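Local structure of flagellar basal body protein (Helicobacter pylori, 5NPY) at residues P187-K192 / Y364-D369; K370-S375 / Y403-K408. The protein probably serves as a structural subunit of the bacterial flagellar hook, the curved segment that joins the basal body to the flagellar filament. All coordinates share one frame; numbering follows the deposited sequence.

The two contacts are neighbours in the same part of the fold, their centres about 13 Å apart, and follow one another along the chain: contact 1 closes before contact 2 opens. They share the antiparallel hairpin of strands 346-364 and 370-381. Contact 1 lays the turn of that hairpin, 364-369, against the linker 187-192, which leads from strand 184-185 to strand 192-198; contact 2 pairs strand 370-381 with the next strand of the sheet, 396-406. A long, weak ion pair from Asp369 OD1 to Lys408 NZ and packing of Asp365 on Tyr371 join the two. The hairpin tip of one sheet thus meets the loop entering a second, mixed sheet of this apparently elongated, multidomain protein.

Contact 1: residues P187-K192 / Y364-D369; sequences PVLSTK and YDKAGD
Ser190 N donates to Tyr364 O in a nearly straight bond (2.9 Å, 168° at the hydrogen), the one backbone-to-backbone bond between two segments that are mostly loop. Tyr364 N is taken by the side chain of the same serine: with OG beside its own backbone N (chi1 -47°), the hydroxyl swings over to accept that N-H at 2.8 Å, and Gln471 OE1 gives OG a second polar partner. Ser190 thus binds both the backbone O and N of Tyr364, one through its own N and one through OG. Tyr364 O also lies 3.5 Å from Leu189 CA, in a C-H...O contact. The methyl Leu189 CD1 presses on the same oxygen at 3.3 Å and reaches Asp365 CA, while Leu189 CD2 lies across the aliphatic chain of Lys366 at CG and CE. Residues 365-368 form a type I beta turn at the tip of the hairpin between strands 346-364 and 370-381. Asp365 folds its carboxylate back over this turn, and OD1 accepts Asp369 N at 2.9 Å from above the carboxylate plane, with a weak bond from Ala367 N besides; OD2 forms a salt bridge with Lys440. At the far end of the linker segment the ring of Pro187 sits on the turn: CG rests near the carbonyl oxygens of Lys366 and Ala367, and CB packs tightly on the CA of Gly368 (3.5 Å), a residue with a positive phi (90°).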
ATOM      1  N   PRO A 187     -11.851   8.969 -13.122  1.00 43.64           N
ATOM      2  CA  PRO A 187     -11.494   8.258 -11.895  1.00 46.94           C
ATOM      3  C   PRO A 187     -11.546   6.753 -12.117  1.00 40.89           C
ATOM      4  O   PRO A 187     -12.094   6.255 -13.109  1.00 28.83           O
ATOM      5  CB  PRO A 187     -12.553   8.731 -10.890  1.00 47.84           C
ATOM      6  CG  PRO A 187     -13.709   9.167 -11.730  1.00 43.95           C
ATOM      7  CD  PRO A 187     -13.096   9.745 -12.969  1.00 34.24           C
ATOM      8  N   VAL A 188     -10.909   6.036 -11.191  1.00 37.58           N
ATOM      9  CA  VAL A 188     -10.812   4.581 -11.232  1.00 32.55           C
ATOM     10  C   VAL A 188     -11.283   4.013  -9.897  1.00 35.36           C
ATOM     11  O   VAL A 188     -10.906   4.510  -8.829  1.00 39.61           O
ATOM     12  CB  VAL A 188      -9.375   4.103 -11.540  1.00 33.72           C
ATOM     13  CG1 VAL A 188      -9.332   2.573 -11.691  1.00 30.06           C
ATOM     14  CG2 VAL A 188      -8.844   4.769 -12.786  1.00 28.35           C
ATOM     15  N   LEU A 189     -12.102   2.968  -9.958  1.00 29.70           N
ATOM     16  CA  LEU A 189     -12.530   2.294  -8.741  1.00 31.95           C
ATOM     17  C   LEU A 189     -11.373   1.494  -8.146  1.00 31.51           C
ATOM     18  O   LEU A 189     -10.669   0.766  -8.859  1.00 27.72           O
ATOM     19  CB  LEU A 189     -13.719   1.382  -9.033  1.00 33.25           C
ATOM     20  CG  LEU A 189     -14.140   0.417  -7.927  1.00 34.87           C
ATOM     21  CD1 LEU A 189     -14.503   1.188  -6.669  1.00 31.90           C
ATOM     22  CD2 LEU A 189     -15.311  -0.459  -8.386  1.00 33.63           C
ATOM     23  N   SER A 190     -11.190   1.624  -6.832  1.00 19.52           N
ATOM     24  CA  SER A 190     -10.161   0.883  -6.104  1.00 29.82           C
ATOM     25  C   SER A 190     -10.654  -0.552  -5.939  1.00 31.09           C
ATOM     26  O   SER A 190     -11.620  -0.792  -5.216  1.00 27.36           O
ATOM     27  CB  SER A 190      -9.890   1.522  -4.738  1.00 17.53           C
ATOM     28  OG  SER A 190      -9.723   2.945  -4.808  1.00 25.38           O
ATOM     29  N   THR A 191     -10.014  -1.504  -6.617  1.00 21.78           N
ATOM     30  CA  THR A 191     -10.319  -2.914  -6.418  1.00 31.34           C
ATOM     31  C   THR A 191      -9.166  -3.702  -5.822  1.00 34.71           C
ATOM     32  O   THR A 191      -9.291  -4.921  -5.660  1.00 39.56           O
ATOM     33  CB  THR A 191     -10.730  -3.567  -7.738  1.00 35.97           C
ATOM     34  OG1 THR A 191      -9.610  -3.564  -8.636  1.00 33.38           O
ATOM     35  CG2 THR A 191     -11.912  -2.808  -8.356  1.00 28.74           C
ATOM     36  N   LYS A 192      -8.065  -3.048  -5.466  1.00 33.30           N
ATOM     37  CA  LYS A 192      -6.858  -3.773  -5.085  1.00 30.81           C
ATOM     38  C   LYS A 192      -5.998  -2.854  -4.239  1.00 19.52           C
ATOM     39  O   LYS A 192      -5.519  -1.837  -4.736  1.00 22.95           O
ATOM     40  CB  LYS A 192      -6.105  -4.242  -6.341  1.00 37.23           C
ATOM     41  CG  LYS A 192      -4.929  -5.171  -6.081  1.00 56.24           C
ATOM     42  CD  LYS A 192      -4.242  -5.598  -7.387  1.00 65.93           C
ATOM     43  CE  LYS A 192      -3.225  -4.573  -7.877  1.00 65.20           C
ATOM     44  NZ  LYS A 192      -2.691  -4.957  -9.217  1.00 60.25           N
ATOM     45  N   TYR A 364     -11.204   5.015  -3.588  1.00 26.86           N
ATOM     46  CA  TYR A 364     -12.095   5.767  -4.457  1.00 28.25           C
ATOM     47  C   TYR A 364     -13.108   4.845  -5.104  1.00 32.00           C
ATOM     48  O   TYR A 364     -12.752   3.755  -5.559  1.00 29.86           O
ATOM     49  CB  TYR A 364     -11.300   6.511  -5.537  1.00 23.50           C
ATOM     50  CG  TYR A 364     -10.183   7.321  -4.941  1.00 23.50           C
ATOM     51  CD1 TYR A 364      -8.882   6.827  -4.894  1.00 27.87           C
ATOM     52  CD2 TYR A 364     -10.432   8.571  -4.389  1.00 33.63           C
ATOM     53  CE1 TYR A 364      -7.854   7.568  -4.316  1.00 28.66           C
ATOM     54  CE2 TYR A 364      -9.415   9.320  -3.809  1.00 35.89           C
ATOM     55  CZ  TYR A 364      -8.127   8.812  -3.770  1.00 36.36           C
ATOM     56  OH  TYR A 364      -7.113   9.559  -3.197  1.00 43.26           O
ATOM     57  N   ASP A 365     -14.370   5.302  -5.165  1.00 27.90           N
ATOM     58  CA  ASP A 365     -15.430   4.556  -5.839  1.00 27.84           C
ATOM     59  C   ASP A 365     -15.378   4.838  -7.347  1.00 31.43           C
ATOM     60  O   ASP A 365     -14.469   5.507  -7.847  1.00 30.80           O
ATOM     61  CB  ASP A 365     -16.793   4.875  -5.215  1.00 24.32           C
ATOM     62  CG  ASP A 365     -17.220   6.336  -5.394  1.00 30.07           C
ATOM     63  OD1 ASP A 365     -16.667   7.081  -6.232  1.00 37.42           O
ATOM     64  OD2 ASP A 365     -18.135   6.742  -4.670  1.00 23.39           O
ATOM     65  N   LYS A 366     -16.357   4.319  -8.099  1.00 32.63           N
ATOM     66  CA  LYS A 366     -16.369   4.543  -9.544  1.00 35.59           C
ATOM     67  C   LYS A 366     -16.489   6.028  -9.888  1.00 34.81           C
ATOM     68  O   LYS A 366     -16.041   6.456 -10.960  1.00 33.12           O
ATOM     69  CB  LYS A 366     -17.512   3.767 -10.197  1.00 27.44           C
ATOM     70  CG  LYS A 366     -17.298   2.283 -10.264  1.00 32.33           C
ATOM     71  CD  LYS A 366     -18.529   1.585 -10.798  1.00 34.90           C
ATOM     72  CE  LYS A 366     -18.413   0.077 -10.655  1.00 38.20           C
ATOM     73  NZ  LYS A 366     -19.528  -0.620 -11.349  1.00 48.91           N
ATOM     74  N   ALA A 367     -17.094   6.822  -8.999  1.00 20.83           N
ATOM     75  CA  ALA A 367     -17.258   8.251  -9.225  1.00 25.54           C
ATOM     76  C   ALA A 367     -16.025   9.054  -8.835  1.00 39.47           C
ATOM     77  O   ALA A 367     -15.956  10.241  -9.171  1.00 41.70           O
ATOM     78  CB  ALA A 367     -18.466   8.777  -8.451  1.00 20.19           C
ATOM     79  N   GLY A 368     -15.055   8.435  -8.155  1.00 30.46           N
ATOM     80  CA  GLY A 368     -13.864   9.124  -7.712  1.00 30.63           C
ATOM     81  C   GLY A 368     -13.974   9.728  -6.336  1.00 34.39           C
ATOM     82  O   GLY A 368     -13.075  10.477  -5.929  1.00 45.42           O
ATOM     83  N   ASP A 369     -15.043   9.424  -5.613  1.00 29.16           N
ATOM     84  CA  ASP A 369     -15.228   9.903  -4.253  1.00 37.70           C
ATOM     85  C   ASP A 369     -14.349   9.125  -3.291  1.00 45.85           C
ATOM     86  O   ASP A 369     -14.206   7.902  -3.395  1.00 42.28           O
ATOM     87  CB  ASP A 369     -16.692   9.771  -3.820  1.00 39.46           C
ATOM     88  CG  ASP A 369     -17.568  10.886  -4.366  1.00 58.90           C
ATOM     89  OD1 ASP A 369     -17.589  11.987  -3.766  1.00 68.73           O
ATOM     90  OD2 ASP A 369     -18.235  10.655  -5.396  1.00 61.31           O
TER

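Contact 2: residues K370-S375 / Y403-K408; sequences KYLLQS and YIVDPK
Leu372 and Val405 exchange both backbone bonds, Leu372 N to Val405 O at 3.0 Å and Val405 N to Leu372 O at 2.9 Å, and Gln374 and Tyr403 form the next hydrogen-bonded pair of this antiparallel ladder. Leu373 and Ile404 face each other between them as a non-hydrogen-bonded pair, where Ile404 CA also makes a C-H...O contact with Leu372 O. Leu372, Gln374, Tyr403 and Val405 share one face. There the extended chain of Gln374 runs at about a right angle to Val405, its CD 3.4 Å from the methyl CG1, and its CB and OE1 come near CE1 of the Tyr403 ring. Tyr403 CG stands between the backbone N and the carbonyl carbon (chi1 49°), which carries the ring back over its partner strand, with Gln374 O over one face; its hydroxyl is hydrogen-bonded to Glu376. Leu372 CD1 touches both Val405 CG2 (4.0 Å) and Pro407 CB (3.8 Å). On the other face Leu373 CD1 meets Ile404 CG1, and Ile404 CG2 touches Tyr371 CB. Where strand 396-406 ends, Asp406 OD1 accepts Lys408 N (3.0 Å) from well above the carboxylate plane, an Asx turn; Pro407, inside it, brings CG within 3.2 Å of Lys370 O. Farther out, Tyr371 is positioned by a hydrogen bond between its hydroxyl and Lys440 NZ and an edge-to-face stack with Phe439, while strands 346-364 and 411-423 flank the pair within the sheet. Backbone bonds thus set the register, with mostly apolar contacts and amide-methyl packing fitted around them, and the two tyrosine hydroxyls find their hydrogen-bond partners, Lys440 and Glu376, beyond the two segments.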
ATOM      1  N   LYS A 370     -13.800   9.843  -2.322  1.00 45.31           N
ATOM      2  CA  LYS A 370     -12.859   9.255  -1.393  1.00 39.91           C
ATOM      3  C   LYS A 370     -13.598   8.540  -0.266  1.00 33.97           C
ATOM      4  O   LYS A 370     -14.542   9.078   0.319  1.00 32.82           O
ATOM      5  CB  LYS A 370     -11.925  10.326  -0.836  1.00 25.85           C
ATOM      6  CG  LYS A 370     -10.750   9.762  -0.034  1.00 32.81           C
ATOM      7  CD  LYS A 370      -9.931  10.902   0.597  1.00 42.14           C
ATOM      8  CE  LYS A 370     -10.708  11.605   1.718  1.00 43.95           C
ATOM      9  NZ  LYS A 370     -10.111  12.922   2.111  1.00 46.77           N
ATOM     10  N   TYR A 371     -13.167   7.314   0.008  1.00 22.53           N
ATOM     11  CA  TYR A 371     -13.496   6.557   1.200  1.00 24.16           C
ATOM     12  C   TYR A 371     -12.192   6.177   1.896  1.00 22.19           C
ATOM     13  O   TYR A 371     -11.103   6.310   1.331  1.00 27.92           O
ATOM     14  CB  TYR A 371     -14.317   5.313   0.840  1.00 30.57           C
ATOM     15  CG  TYR A 371     -15.731   5.624   0.413  1.00 29.93           C
ATOM     16  CD1 TYR A 371     -16.790   5.443   1.292  1.00 35.32           C
ATOM     17  CD2 TYR A 371     -16.012   6.094  -0.866  1.00 37.57           C
ATOM     18  CE1 TYR A 371     -18.092   5.720   0.919  1.00 41.26           C
ATOM     19  CE2 TYR A 371     -17.315   6.377  -1.255  1.00 41.83           C
ATOM     20  CZ  TYR A 371     -18.353   6.183  -0.355  1.00 47.63           C
ATOM     21  OH  TYR A 371     -19.659   6.457  -0.713  1.00 46.06           O
ATOM     22  N   LEU A 372     -12.292   5.729   3.143  1.00 18.67           N
ATOM     23  CA  LEU A 372     -11.119   5.537   3.989  1.00 28.21           C
ATOM     24  C   LEU A 372     -11.010   4.071   4.416  1.00 21.60           C
ATOM     25  O   LEU A 372     -11.821   3.587   5.212  1.00 20.87           O
ATOM     26  CB  LEU A 372     -11.190   6.470   5.196  1.00 15.20           C
ATOM     27  CG  LEU A 372     -11.163   7.988   4.938  1.00 40.74           C
ATOM     28  CD1 LEU A 372     -11.403   8.717   6.261  1.00 33.71           C
ATOM     29  CD2 LEU A 372      -9.850   8.487   4.285  1.00 25.88           C
ATOM     30  N   LEU A 373     -10.009   3.369   3.898  1.00 21.59           N
ATOM     31  CA  LEU A 373      -9.801   1.958   4.239  1.00 14.39           C
ATOM     32  C   LEU A 373      -8.994   1.913   5.540  1.00 22.56           C
ATOM     33  O   LEU A 373      -7.784   2.186   5.557  1.00 17.77           O
ATOM     34  CB  LEU A 373      -9.126   1.222   3.083  1.00 16.12           C
ATOM     35  CG  LEU A 373      -8.728  -0.264   3.284  1.00 28.59           C
ATOM     36  CD1 LEU A 373      -9.755  -0.985   4.079  1.00 28.41           C
ATOM     37  CD2 LEU A 373      -8.534  -1.012   1.993  1.00 13.94           C
ATOM     38  N   GLN A 374      -9.668   1.600   6.649  1.00 17.83           N
ATOM     39  CA  GLN A 374      -9.040   1.667   7.959  1.00 18.03           C
ATOM     40  C   GLN A 374      -8.732   0.273   8.483  1.00 28.70           C
ATOM     41  O   GLN A 374      -9.409  -0.709   8.153  1.00 14.26           O
ATOM     42  CB  GLN A 374      -9.901   2.430   8.957  1.00 24.03           C
ATOM     43  CG  GLN A 374     -10.048   3.904   8.560  1.00 36.57           C
ATOM     44  CD  GLN A 374     -10.678   4.779   9.617  1.00 30.33           C
ATOM     45  OE1 GLN A 374     -11.051   4.317  10.693  1.00 32.83           O
ATOM     46  NE2 GLN A 374     -10.804   6.063   9.307  1.00 29.75           N
ATOM     47  N   SER A 375      -7.654   0.198   9.264  1.00 16.56           N
ATOM     48  CA  SER A 375      -7.202  -1.030   9.900  1.00 22.05           C
ATOM     49  C   SER A 375      -6.758  -0.692  11.300  1.00 21.73           C
ATOM     50  O   SER A 375      -5.997   0.257  11.487  1.00 21.40           O
ATOM     51  CB  SER A 375      -6.028  -1.683   9.169  1.00 24.13           C
ATOM     52  OG  SER A 375      -6.452  -2.338   8.004  1.00 17.27           O
ATOM     53  N   TYR A 403     -12.049  -2.264   7.821  1.00 29.45           N
ATOM     54  CA  TYR A 403     -13.353  -1.786   7.363  1.00 25.49           C
ATOM     55  C   TYR A 403     -13.138  -0.485   6.599  1.00 36.56           C
ATOM     56  O   TYR A 403     -12.035   0.077   6.588  1.00 30.64           O
ATOM     57  CB  TYR A 403     -14.321  -1.581   8.534  1.00 15.83           C
ATOM     58  CG  TYR A 403     -13.693  -0.776   9.659  1.00 29.91           C
ATOM     59  CD1 TYR A 403     -13.814   0.613   9.695  1.00 28.18           C
ATOM     60  CD2 TYR A 403     -12.949  -1.397  10.665  1.00 23.61           C
ATOM     61  CE1 TYR A 403     -13.221   1.362  10.710  1.00 16.37           C
ATOM     62  CE2 TYR A 403     -12.338  -0.639  11.680  1.00 31.85           C
ATOM     63  CZ  TYR A 403     -12.490   0.745  11.686  1.00 24.64           C
ATOM     64  OH  TYR A 403     -11.919   1.515  12.660  1.00 25.86           O
ATOM     65  N   ILE A 404     -14.216  -0.008   5.969  1.00 41.56           N
ATOM     66  CA  ILE A 404     -14.207   1.183   5.123  1.00 39.29           C
ATOM     67  C   ILE A 404     -15.155   2.219   5.716  1.00 37.84           C
ATOM     68  O   ILE A 404     -16.330   1.923   5.962  1.00 33.87           O
ATOM     69  CB  ILE A 404     -14.618   0.847   3.681  1.00 30.50           C
ATOM     70  CG1 ILE A 404     -13.622  -0.124   3.060  1.00 29.98           C
ATOM     71  CG2 ILE A 404     -14.727   2.119   2.855  1.00 19.48           C
ATOM     72  CD1 ILE A 404     -14.022  -0.570   1.674  1.00 31.21           C
ATOM     73  N   VAL A 405     -14.663   3.435   5.934  1.00 33.23           N
ATOM     74  CA  VAL A 405     -15.491   4.476   6.526  1.00 38.87           C
ATOM     75  C   VAL A 405     -15.730   5.564   5.493  1.00 30.22           C
ATOM     76  O   VAL A 405     -14.849   5.889   4.691  1.00 35.20           O
ATOM     77  CB  VAL A 405     -14.898   5.055   7.834  1.00 40.87           C
ATOM     78  CG1 VAL A 405     -13.786   4.181   8.364  1.00 30.84           C
ATOM     79  CG2 VAL A 405     -14.460   6.515   7.672  1.00 30.32           C
ATOM     80  N   ASP A 406     -16.941   6.091   5.490  1.00 39.24           N
ATOM     81  CA  ASP A 406     -17.246   7.281   4.718  1.00 34.07           C
ATOM     82  C   ASP A 406     -16.665   8.489   5.445  1.00 34.80           C
ATOM     83  O   ASP A 406     -17.085   8.778   6.574  1.00 24.51           O
ATOM     84  CB  ASP A 406     -18.755   7.420   4.549  1.00 36.72           C
ATOM     85  CG  ASP A 406     -19.156   8.654   3.748  1.00 42.75           C
ATOM     86  OD1 ASP A 406     -18.295   9.272   3.086  1.00 41.87           O
ATOM     87  OD2 ASP A 406     -20.350   8.992   3.763  1.00 51.35           O
ATOM     88  N   PRO A 407     -15.691   9.196   4.866  1.00 27.51           N
ATOM     89  CA  PRO A 407     -15.162  10.387   5.547  1.00 33.56           C
ATOM     90  C   PRO A 407     -16.207  11.460   5.737  1.00 37.82           C
ATOM     91  O   PRO A 407     -16.039  12.322   6.604  1.00 51.35           O
ATOM     92  CB  PRO A 407     -14.037  10.861   4.615  1.00 25.24           C
ATOM     93  CG  PRO A 407     -14.465  10.397   3.262  1.00 28.02           C
ATOM     94  CD  PRO A 407     -15.199   9.084   3.484  1.00 28.74           C
ATOM     95  N   LYS A 408     -17.296  11.417   4.965  1.00 42.17           N
ATOM     96  CA  LYS A 408     -18.292  12.483   4.983  1.00 42.63           C
ATOM     97  C   LYS A 408     -19.196  12.409   6.205  1.00 40.15           C
ATOM     98  O   LYS A 408     -19.711  13.443   6.642  1.00 40.47           O
ATOM     99  CB  LYS A 408     -19.119  12.449   3.687  1.00 36.95           C
ATOM    100  CG  LYS A 408     -18.438  13.180   2.503  1.00 45.68           C
ATOM    101  CD  LYS A 408     -18.794  12.576   1.149  1.00 55.88           C
ATOM    102  CE  LYS A 408     -17.861  11.412   0.824  1.00 67.51           C
ATOM    103  NZ  LYS A 408     -16.906  11.746  -0.257  1.00 70.28           N
TER